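Long-range contacts in DNA repair protein RAD2 (PDB 4Q0W), which cuts single-stranded DNA as the magnesium-dependent endonuclease that makes an incision during nucleotide excision repair: residues A[1-9]-A[233-243]; A[248-259]-A[293-304]. All blocks are in the same frame, centred on the assembly; numbering follows the deposited sequence.

Contact 1 joins the amino-terminal residues 1-9 of the N-domain to residues 233-243 at the end of helix 230-240 in the I-domain, about 11 Å from the centre of the chain. Contact 2 follows it along the sequence, pairing the loop and helix 248-259 with helix 288-299 and its exit, about 25 Å from that centre. Their centres are about 14 Å apart, and they touch: L239 O lies 2.9 Å from L248 N, a probable hydrogen bond, while L240 CD2 packs on S256 OG. Helices 230-240 and 253-263 are consecutive, which sets the D243 end of contact 1, at the probable magnesium site, near the potassium- and phosphate-binding loop of contact 2.

Contact 1: A[1-9]-A[233-243]; sequences GVHSFWDIA and MIELAQLLGSD. With nucleotides of chain C.
H3 N donates to G241 O across 3.0 Å, with an N-H...O angle of 165°; this bond pins the amino-terminal loop to G241, the first residue past helix 230-240. G241 leaves the helix with a positive phi of 97°, a backbone setting suited to glycine. Next to it, S242 CA makes a CA-H...O contact of 3.4 Å with G1 O, and S242 OG turns to Y317. G1 N bonds to D194 and lies 4.0 Å from D243 OD2, beyond salt-bridge range. At the DNA, W6 NE1 donates to OP1 of DA5 of chain C at 3.0 Å, and the phosphate oxygen lies at the edge of the indole. Apolar packing follows. V2 divides its branches: CG1, anti to the backbone N (chi1 174°), meets the A237 backbone and L240 CD1, while CG2 lies 3.9 Å from S242 CB and also reaches A237 CB. I8 CD1 and L240 CD1 meet tip to tip at 3.9 Å. Farther along, M233 SD approaches F5 CZ obliquely at 3.7 Å, a Met-aromatic contact, and L236 CD1 sits at the edge of the same ring. D243 and D194 are by similarity ligands of the second magnesium; the calcium seen here is bound by E173 and D194, with the D243 side chain about 3 Å away. The bonds of H3 and G1 thus fix the chain start beside these carboxylates, where N-domain and I-domain join.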
# COMPACT_ATOMS: atom_id res chain seq x y z
N GLY A 1 -3.36 -17.03 -12.93
CA GLY A 1 -2.21 -16.17 -13.16
C GLY A 1 -1.25 -16.13 -11.99
O GLY A 1 -1.53 -16.66 -10.91
N VAL A 2 -0.09 -15.51 -12.21
CA VAL A 2 0.86 -15.30 -11.14
C VAL A 2 0.66 -13.88 -10.59
O VAL A 2 0.68 -12.90 -11.35
CB VAL A 2 2.29 -15.47 -11.65
CG1 VAL A 2 3.28 -15.11 -10.56
CG2 VAL A 2 2.51 -16.90 -12.12
N HIS A 3 0.49 -13.78 -9.28
CA HIS A 3 0.20 -12.48 -8.67
C HIS A 3 1.29 -11.44 -8.94
O HIS A 3 2.47 -11.71 -8.72
CB HIS A 3 0.00 -12.64 -7.16
CG HIS A 3 -0.66 -11.46 -6.52
ND1 HIS A 3 -0.03 -10.68 -5.58
CD2 HIS A 3 -1.88 -10.92 -6.71
CE1 HIS A 3 -0.85 -9.71 -5.20
NE2 HIS A 3 -1.98 -9.83 -5.87
N SER A 4 0.88 -10.26 -9.42
CA SER A 4 1.80 -9.15 -9.72
C SER A 4 2.69 -9.38 -10.93
O SER A 4 3.55 -8.55 -11.24
CB SER A 4 2.70 -8.80 -8.51
OG SER A 4 1.95 -8.52 -7.35
N PHE A 5 2.52 -10.51 -11.60
CA PHE A 5 3.43 -10.82 -12.69
C PHE A 5 3.37 -9.81 -13.84
O PHE A 5 4.39 -9.51 -14.46
CB PHE A 5 3.22 -12.22 -13.23
CG PHE A 5 4.25 -12.61 -14.24
CD1 PHE A 5 5.56 -12.85 -13.83
CD2 PHE A 5 3.95 -12.65 -15.59
CE1 PHE A 5 6.54 -13.17 -14.76
CE2 PHE A 5 4.92 -12.98 -16.52
CZ PHE A 5 6.21 -13.24 -16.11
N TRP A 6 2.18 -9.29 -14.13
CA TRP A 6 2.04 -8.32 -15.22
C TRP A 6 2.76 -7.02 -14.86
O TRP A 6 3.22 -6.31 -15.75
CB TRP A 6 0.58 -8.08 -15.57
CG TRP A 6 -0.04 -9.25 -16.30
CD1 TRP A 6 -1.05 -10.06 -15.85
CD2 TRP A 6 0.33 -9.75 -17.59
NE1 TRP A 6 -1.33 -11.03 -16.79
CE2 TRP A 6 -0.50 -10.86 -17.87
CE3 TRP A 6 1.28 -9.37 -18.55
CZ2 TRP A 6 -0.42 -11.58 -19.06
CZ3 TRP A 6 1.37 -10.08 -19.73
CH2 TRP A 6 0.52 -11.18 -19.98
N ASP A 7 2.86 -6.72 -13.57
CA ASP A 7 3.64 -5.57 -13.11
C ASP A 7 5.11 -5.75 -13.47
O ASP A 7 5.81 -4.79 -13.79
CB ASP A 7 3.52 -5.38 -11.60
CG ASP A 7 2.12 -4.98 -11.17
OD1 ASP A 7 1.37 -4.43 -12.01
OD2 ASP A 7 1.78 -5.22 -9.99
N ILE A 8 5.57 -7.00 -13.41
CA ILE A 8 6.95 -7.30 -13.73
C ILE A 8 7.18 -7.36 -15.25
O ILE A 8 8.18 -6.87 -15.74
CB ILE A 8 7.41 -8.62 -13.05
CG1 ILE A 8 7.42 -8.44 -11.53
CG2 ILE A 8 8.78 -9.03 -13.55
CD1 ILE A 8 7.45 -9.76 -10.75
N ALA A 9 6.23 -7.94 -15.98
CA ALA A 9 6.41 -8.11 -17.43
C ALA A 9 6.00 -6.87 -18.24
O ALA A 9 6.46 -6.68 -19.38
CB ALA A 9 5.66 -9.35 -17.93
N MET A 233 10.58 -17.87 -13.91
CA MET A 233 9.18 -17.49 -13.79
C MET A 233 8.43 -18.48 -12.90
O MET A 233 7.59 -18.10 -12.08
CB MET A 233 8.51 -17.41 -15.17
CG MET A 233 9.02 -16.22 -16.01
SD MET A 233 8.14 -16.02 -17.58
CE MET A 233 8.73 -17.45 -18.47
N ILE A 234 8.74 -19.76 -13.06
CA ILE A 234 8.08 -20.78 -12.25
C ILE A 234 8.51 -20.59 -10.77
O ILE A 234 7.73 -20.82 -9.86
CB ILE A 234 8.41 -22.19 -12.77
CG1 ILE A 234 7.82 -22.38 -14.16
CG2 ILE A 234 7.88 -23.27 -11.81
CD1 ILE A 234 8.15 -23.74 -14.80
N GLU A 235 9.75 -20.14 -10.54
CA GLU A 235 10.21 -19.95 -9.16
C GLU A 235 9.68 -18.65 -8.58
O GLU A 235 9.39 -18.58 -7.38
CB GLU A 235 11.74 -20.03 -9.07
CG GLU A 235 12.30 -21.43 -9.40
CD GLU A 235 13.64 -21.70 -8.70
OE1 GLU A 235 14.41 -20.74 -8.46
OE2 GLU A 235 13.93 -22.88 -8.37
N LEU A 236 9.55 -17.62 -9.41
CA LEU A 236 8.82 -16.41 -9.01
C LEU A 236 7.39 -16.72 -8.54
O LEU A 236 6.90 -16.14 -7.56
CB LEU A 236 8.75 -15.41 -10.17
CG LEU A 236 9.94 -14.52 -10.48
CD1 LEU A 236 9.64 -13.70 -11.77
CD2 LEU A 236 10.26 -13.59 -9.29
N ALA A 237 6.72 -17.64 -9.22
CA ALA A 237 5.36 -18.01 -8.83
C ALA A 237 5.36 -18.47 -7.36
O ALA A 237 4.44 -18.16 -6.60
CB ALA A 237 4.82 -19.10 -9.73
N GLN A 238 6.41 -19.17 -6.97
CA GLN A 238 6.49 -19.69 -5.60
C GLN A 238 6.84 -18.64 -4.55
O GLN A 238 6.85 -18.92 -3.35
CB GLN A 238 7.47 -20.87 -5.55
CG GLN A 238 6.93 -22.06 -6.31
CD GLN A 238 7.99 -23.10 -6.59
OE1 GLN A 238 8.36 -23.87 -5.71
NE2 GLN A 238 8.48 -23.11 -7.82
N LEU A 239 7.14 -17.42 -5.00
CA LEU A 239 7.30 -16.32 -4.06
C LEU A 239 6.03 -15.47 -4.05
O LEU A 239 5.49 -15.12 -2.98
CB LEU A 239 8.51 -15.46 -4.44
CG LEU A 239 9.85 -16.20 -4.42
CD1 LEU A 239 10.96 -15.32 -4.98
CD2 LEU A 239 10.18 -16.71 -3.01
N LEU A 240 5.56 -15.15 -5.25
CA LEU A 240 4.44 -14.24 -5.47
C LEU A 240 3.10 -14.90 -5.21
O LEU A 240 2.15 -14.24 -4.77
CB LEU A 240 4.48 -13.73 -6.91
CG LEU A 240 5.68 -12.84 -7.25
CD1 LEU A 240 5.77 -12.59 -8.75
CD2 LEU A 240 5.52 -11.53 -6.49
N GLY A 241 3.02 -16.20 -5.48
CA GLY A 241 1.75 -16.92 -5.42
C GLY A 241 1.10 -17.04 -6.79
O GLY A 241 1.22 -16.14 -7.63
N SER A 242 0.39 -18.15 -7.02
CA SER A 242 -0.38 -18.35 -8.24
C SER A 242 -1.44 -19.38 -7.92
O SER A 242 -1.65 -19.71 -6.76
CB SER A 242 0.51 -18.89 -9.36
OG SER A 242 0.91 -20.23 -9.08
N ASP A 243 -2.08 -19.92 -8.95
CA ASP A 243 -3.04 -21.01 -8.76
C ASP A 243 -2.39 -22.27 -8.20
O ASP A 243 -3.10 -23.15 -7.70
CB ASP A 243 -3.73 -21.38 -10.07
CG ASP A 243 -4.80 -20.39 -10.48
OD1 ASP A 243 -5.25 -19.62 -9.61
OD2 ASP A 243 -5.19 -20.41 -11.68
P DA C 5 -3.88 -12.52 -13.94
OP1 DA C 5 -2.81 -12.84 -14.94
OP2 DA C 5 -3.65 -12.79 -12.49
O5' DA C 5 -4.34 -10.99 -14.05
C5' DA C 5 -4.83 -10.49 -15.31
C4' DA C 5 -5.12 -9.01 -15.24
O4' DA C 5 -6.32 -8.78 -14.46
C3' DA C 5 -4.03 -8.14 -14.61
O3' DA C 5 -3.86 -7.00 -15.44
C2' DA C 5 -4.58 -7.80 -13.22
C1' DA C 5 -6.09 -7.80 -13.47
N9 DA C 5 -6.95 -8.18 -12.35
C8 DA C 5 -6.84 -9.29 -11.55
N7 DA C 5 -7.79 -9.38 -10.64
C5 DA C 5 -8.59 -8.26 -10.87
C6 DA C 5 -9.75 -7.77 -10.24
N6 DA C 5 -10.34 -8.39 -9.21
N1 DA C 5 -10.29 -6.62 -10.71
C2 DA C 5 -9.70 -6.01 -11.75
N3 DA C 5 -8.60 -6.37 -12.42
C4 DA C 5 -8.09 -7.51 -11.92
O HOH W 1 1.92 -12.15 -3.53

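Contact 2: A[248-259]-A[293-304]; sequences LKGMGPVSSIEV and LRKKLVNNEIIL. With K (potassium ion), chain F; nucleotides of chain D.
The helix-three-turn-helix (H3TH) element of the XPG/RAD2 family, which holds a DNA backbone through a potassium ion, supplies the loop 248-252 and helix 253-263 of this contact. L248 O and M251 O bind the potassium together with OP2 of DC10 of chain D and three waters. G250 N donates to OP1 of DC10 of chain D at 2.7 Å, and the amides of V254 and S255 hold the phosphate of DA9 of chain D at the start of the helix. From helix 288-299, K296 reaches over with CG anti to the backbone N (chi1 176°) and the chain extended beyond it; NZ donates to G250 O at 2.8 Å, tilted 27° from the carbonyl plane. NZ thus holds the carbonyl of G250, whose amide bonds a phosphate, and adds a weak bond to S255 OG. K249 crosses N300 at about a right angle, its CE 3.4 Å from N300 OD1, while a water links K249 O to N300 ND2. L248 CD1 packs on L304 CD2 at 3.9 Å, and M251 CE touches L293, K296 and L297. A Schellman motif, with E301 as its C-prime residue, ends helix 288-299. Behind this interface, L297 and L304 rest on helix 266-278, whereas L248 and S256 lean on helix 230-240.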
# COMPACT_ATOMS: atom_id res chain seq x y z
N LEU A 248 5.01 -16.72 -0.63
CA LEU A 248 5.52 -16.38 0.70
C LEU A 248 5.01 -15.03 1.17
O LEU A 248 5.03 -14.05 0.42
CB LEU A 248 7.05 -16.35 0.70
CG LEU A 248 7.81 -17.64 0.39
CD1 LEU A 248 9.30 -17.40 0.57
CD2 LEU A 248 7.35 -18.79 1.28
N LYS A 249 4.59 -14.97 2.43
CA LYS A 249 4.18 -13.69 3.01
C LYS A 249 5.32 -12.67 2.90
O LYS A 249 6.49 -13.01 3.11
CB LYS A 249 3.77 -13.86 4.47
CG LYS A 249 3.46 -12.54 5.17
CD LYS A 249 3.05 -12.73 6.62
CE LYS A 249 2.73 -11.38 7.26
NZ LYS A 249 2.40 -11.51 8.70
N GLY A 250 4.98 -11.45 2.53
CA GLY A 250 5.97 -10.39 2.44
C GLY A 250 6.65 -10.32 1.08
O GLY A 250 7.33 -9.34 0.79
N MET A 251 6.46 -11.35 0.25
CA MET A 251 7.08 -11.32 -1.08
C MET A 251 6.16 -10.71 -2.15
O MET A 251 5.31 -11.40 -2.73
CB MET A 251 7.54 -12.71 -1.51
CG MET A 251 8.64 -13.31 -0.64
SD MET A 251 10.27 -12.55 -0.88
CE MET A 251 10.37 -11.59 0.64
N GLY A 252 6.35 -9.42 -2.42
CA GLY A 252 5.70 -8.78 -3.55
C GLY A 252 6.66 -8.77 -4.73
O GLY A 252 7.74 -9.36 -4.65
N PRO A 253 6.27 -8.08 -5.82
CA PRO A 253 7.07 -8.13 -7.05
C PRO A 253 8.48 -7.59 -6.85
O PRO A 253 9.40 -8.08 -7.51
CB PRO A 253 6.28 -7.24 -8.03
CG PRO A 253 5.37 -6.40 -7.16
CD PRO A 253 5.07 -7.24 -5.96
N VAL A 254 8.66 -6.60 -5.97
CA VAL A 254 9.98 -6.03 -5.76
C VAL A 254 10.89 -7.04 -5.06
O VAL A 254 11.99 -7.34 -5.54
CB VAL A 254 9.93 -4.77 -4.89
CG1 VAL A 254 11.35 -4.24 -4.66
CG2 VAL A 254 9.06 -3.70 -5.53
N SER A 255 10.44 -7.54 -3.92
CA SER A 255 11.26 -8.44 -3.12
C SER A 255 11.51 -9.75 -3.86
O SER A 255 12.60 -10.33 -3.74
CB SER A 255 10.58 -8.71 -1.78
OG SER A 255 10.10 -7.51 -1.20
N SER A 256 10.52 -10.22 -4.62
CA SER A 256 10.64 -11.51 -5.30
C SER A 256 11.69 -11.44 -6.40
O SER A 256 12.52 -12.35 -6.53
CB SER A 256 9.29 -11.94 -5.86
OG SER A 256 8.36 -12.11 -4.81
N ILE A 257 11.66 -10.37 -7.18
CA ILE A 257 12.67 -10.15 -8.21
C ILE A 257 14.06 -10.07 -7.57
O ILE A 257 15.01 -10.64 -8.10
CB ILE A 257 12.37 -8.87 -9.04
CG1 ILE A 257 11.19 -9.12 -9.97
CG2 ILE A 257 13.58 -8.49 -9.91
CD1 ILE A 257 11.46 -10.20 -11.00
N GLU A 258 14.17 -9.38 -6.43
CA GLU A 258 15.46 -9.26 -5.75
C GLU A 258 16.00 -10.63 -5.35
O GLU A 258 17.19 -10.91 -5.53
CB GLU A 258 15.35 -8.36 -4.52
CG GLU A 258 15.25 -6.88 -4.84
CD GLU A 258 14.93 -6.03 -3.62
OE1 GLU A 258 14.79 -6.60 -2.51
OE2 GLU A 258 14.83 -4.79 -3.77
N VAL A 259 15.13 -11.47 -4.79
CA VAL A 259 15.54 -12.82 -4.39
C VAL A 259 16.12 -13.62 -5.57
O VAL A 259 17.18 -14.26 -5.45
CB VAL A 259 14.35 -13.59 -3.76
CG1 VAL A 259 14.64 -15.08 -3.69
CG2 VAL A 259 14.05 -13.04 -2.37
N LEU A 293 16.89 -8.72 4.60
CA LEU A 293 16.00 -9.76 4.10
C LEU A 293 15.74 -10.83 5.17
O LEU A 293 14.60 -11.25 5.38
CB LEU A 293 16.57 -10.40 2.83
CG LEU A 293 15.82 -11.60 2.26
CD1 LEU A 293 14.36 -11.26 2.01
CD2 LEU A 293 16.49 -12.07 0.98
N ARG A 294 16.80 -11.26 5.85
CA ARG A 294 16.66 -12.28 6.89
C ARG A 294 15.71 -11.81 7.98
O ARG A 294 14.80 -12.53 8.37
CB ARG A 294 18.00 -12.64 7.50
CG ARG A 294 17.89 -13.72 8.58
CD ARG A 294 19.26 -14.09 9.13
NE ARG A 294 20.15 -14.58 8.08
CZ ARG A 294 20.13 -15.82 7.60
NH1 ARG A 294 19.25 -16.70 8.06
NH2 ARG A 294 20.98 -16.18 6.65
N LYS A 295 15.93 -10.58 8.46
CA LYS A 295 15.08 -10.01 9.50
C LYS A 295 13.62 -10.02 9.07
O LYS A 295 12.73 -10.35 9.87
CB LYS A 295 15.54 -8.59 9.83
CG LYS A 295 15.30 -8.17 11.27
CD LYS A 295 13.84 -7.87 11.56
CE LYS A 295 13.39 -8.51 12.87
NZ LYS A 295 13.43 -10.00 12.79
N LYS A 296 13.37 -9.69 7.81
CA LYS A 296 12.01 -9.70 7.28
C LYS A 296 11.39 -11.11 7.26
O LYS A 296 10.23 -11.29 7.62
CB LYS A 296 11.99 -9.11 5.87
CG LYS A 296 10.63 -9.16 5.21
CD LYS A 296 10.63 -8.35 3.93
CE LYS A 296 9.28 -8.46 3.24
NZ LYS A 296 9.27 -7.67 1.98
N LEU A 297 12.17 -12.10 6.82
CA LEU A 297 11.65 -13.47 6.74
C LEU A 297 11.33 -14.00 8.14
O LEU A 297 10.29 -14.62 8.36
CB LEU A 297 12.64 -14.39 6.00
CG LEU A 297 12.96 -13.97 4.55
CD1 LEU A 297 14.22 -14.68 4.04
CD2 LEU A 297 11.81 -14.25 3.61
N VAL A 298 12.22 -13.72 9.09
CA VAL A 298 12.00 -14.13 10.49
C VAL A 298 10.70 -13.51 11.02
O VAL A 298 9.81 -14.23 11.49
CB VAL A 298 13.19 -13.75 11.39
CG1 VAL A 298 12.87 -14.03 12.85
CG2 VAL A 298 14.42 -14.53 10.97
N ASN A 299 10.59 -12.19 10.91
CA ASN A 299 9.39 -11.50 11.36
C ASN A 299 8.13 -12.04 10.69
O ASN A 299 7.07 -12.13 11.31
CB ASN A 299 9.51 -9.99 11.15
CG ASN A 299 8.33 -9.22 11.74
OD1 ASN A 299 7.52 -8.64 11.01
ND2 ASN A 299 8.21 -9.25 13.06
N ASN A 300 8.26 -12.45 9.43
CA ASN A 300 7.12 -13.06 8.75
C ASN A 300 6.97 -14.57 9.01
O ASN A 300 6.14 -15.22 8.39
CB ASN A 300 7.15 -12.77 7.24
CG ASN A 300 6.78 -11.32 6.93
OD1 ASN A 300 6.06 -10.68 7.71
ND2 ASN A 300 7.27 -10.80 5.80
N GLU A 301 7.78 -15.09 9.93
CA GLU A 301 7.70 -16.49 10.35
C GLU A 301 7.86 -17.44 9.17
O GLU A 301 7.13 -18.42 9.04
CB GLU A 301 6.38 -16.76 11.08
CG GLU A 301 6.25 -15.97 12.39
CD GLU A 301 5.03 -16.37 13.20
OE1 GLU A 301 3.97 -16.68 12.61
OE2 GLU A 301 5.13 -16.39 14.45
N ILE A 302 8.81 -17.14 8.29
CA ILE A 302 8.95 -17.91 7.06
C ILE A 302 9.65 -19.24 7.37
O ILE A 302 10.66 -19.27 8.07
CB ILE A 302 9.74 -17.15 5.98
CG1 ILE A 302 9.04 -15.84 5.61
CG2 ILE A 302 9.92 -18.04 4.74
CD1 ILE A 302 7.66 -16.02 5.00
N ILE A 303 9.09 -20.31 6.84
CA ILE A 303 9.68 -21.63 6.95
C ILE A 303 9.94 -22.14 5.55
O ILE A 303 9.02 -22.25 4.75
CB ILE A 303 8.72 -22.61 7.67
CG1 ILE A 303 8.40 -22.12 9.08
CG2 ILE A 303 9.32 -24.03 7.71
CD1 ILE A 303 7.20 -22.81 9.69
N LEU A 304 11.20 -22.45 5.24
CA LEU A 304 11.52 -23.03 3.94
C LEU A 304 11.98 -24.47 4.15
O LEU A 304 13.10 -24.72 4.64
CB LEU A 304 12.59 -22.22 3.22
CG LEU A 304 12.29 -20.71 3.18
CD1 LEU A 304 13.45 -19.95 2.55
CD2 LEU A 304 11.01 -20.45 2.38
K K F . 2.94 -12.67 -1.17
P DA D 9 7.17 -5.83 -2.39
OP1 DA D 9 8.00 -7.06 -2.29
OP2 DA D 9 6.70 -5.39 -3.73
O5' DA D 9 5.91 -5.97 -1.41
C5' DA D 9 6.15 -6.25 -0.03
C4' DA D 9 4.83 -6.35 0.71
O4' DA D 9 4.17 -5.06 0.72
C3' DA D 9 3.82 -7.33 0.13
O3' DA D 9 3.36 -8.10 1.22
C2' DA D 9 2.72 -6.45 -0.48
C1' DA D 9 2.79 -5.23 0.44
N9 DA D 9 2.38 -3.96 -0.14
C8 DA D 9 2.87 -3.39 -1.29
N7 DA D 9 2.34 -2.22 -1.56
C5 DA D 9 1.45 -2.01 -0.51
C6 DA D 9 0.57 -0.95 -0.23
N6 DA D 9 0.47 0.13 -1.02
N1 DA D 9 -0.20 -1.04 0.89
C2 DA D 9 -0.07 -2.14 1.66
N3 DA D 9 0.72 -3.21 1.48
C4 DA D 9 1.46 -3.07 0.37
P DC D 10 2.37 -9.35 0.99
OP1 DC D 10 2.62 -10.26 2.15
OP2 DC D 10 2.47 -9.85 -0.40
O5' DC D 10 0.92 -8.71 1.16
C5' DC D 10 0.65 -8.16 2.44
C4' DC D 10 -0.75 -7.60 2.47
O4' DC D 10 -0.79 -6.36 1.72
C3' DC D 10 -1.82 -8.51 1.87
O3' DC D 10 -2.75 -8.69 2.92
C2' DC D 10 -2.37 -7.72 0.67
C1' DC D 10 -2.03 -6.28 1.06
N1 DC D 10 -1.81 -5.26 -0.00
C2 DC D 10 -2.56 -4.08 0.05
O2 DC D 10 -3.39 -3.95 0.95
N3 DC D 10 -2.37 -3.13 -0.90
C4 DC D 10 -1.46 -3.32 -1.85
N4 DC D 10 -1.31 -2.34 -2.75
C5 DC D 10 -0.67 -4.52 -1.92
C6 DC D 10 -0.87 -5.46 -0.98
P DG D 8 10.44 0.07 -3.10
OP1 DG D 8 11.75 -0.57 -3.39
OP2 DG D 8 9.69 0.81 -4.14
O5' DG D 8 9.42 -1.03 -2.53
C5' DG D 8 9.86 -1.82 -1.44
C4' DG D 8 8.67 -2.58 -0.92
O4' DG D 8 7.77 -1.68 -0.25
C3' DG D 8 7.88 -3.31 -2.01
O3' DG D 8 8.07 -4.68 -1.71
C2' DG D 8 6.45 -2.78 -1.86
C1' DG D 8 6.46 -2.15 -0.47
N9 DG D 8 5.54 -1.03 -0.29
C8 DG D 8 5.38 0.11 -1.05
N7 DG D 8 4.45 0.91 -0.60
C5 DG D 8 3.97 0.26 0.54
C6 DG D 8 2.96 0.63 1.45
O6 DG D 8 2.27 1.65 1.44
N1 DG D 8 2.79 -0.33 2.45
C2 DG D 8 3.52 -1.49 2.56
N2 DG D 8 3.24 -2.31 3.59
N3 DG D 8 4.47 -1.85 1.70
C4 DG D 8 4.63 -0.93 0.73
O HOH W 2 9.00 -12.18 3.95
O HOH W 3 3.97 -12.15 10.66
O HOH W 1 1.92 -12.15 -3.53
O HOH W 4 0.96 -13.38 0.29
O HOH W 5 1.57 -14.71 -1.99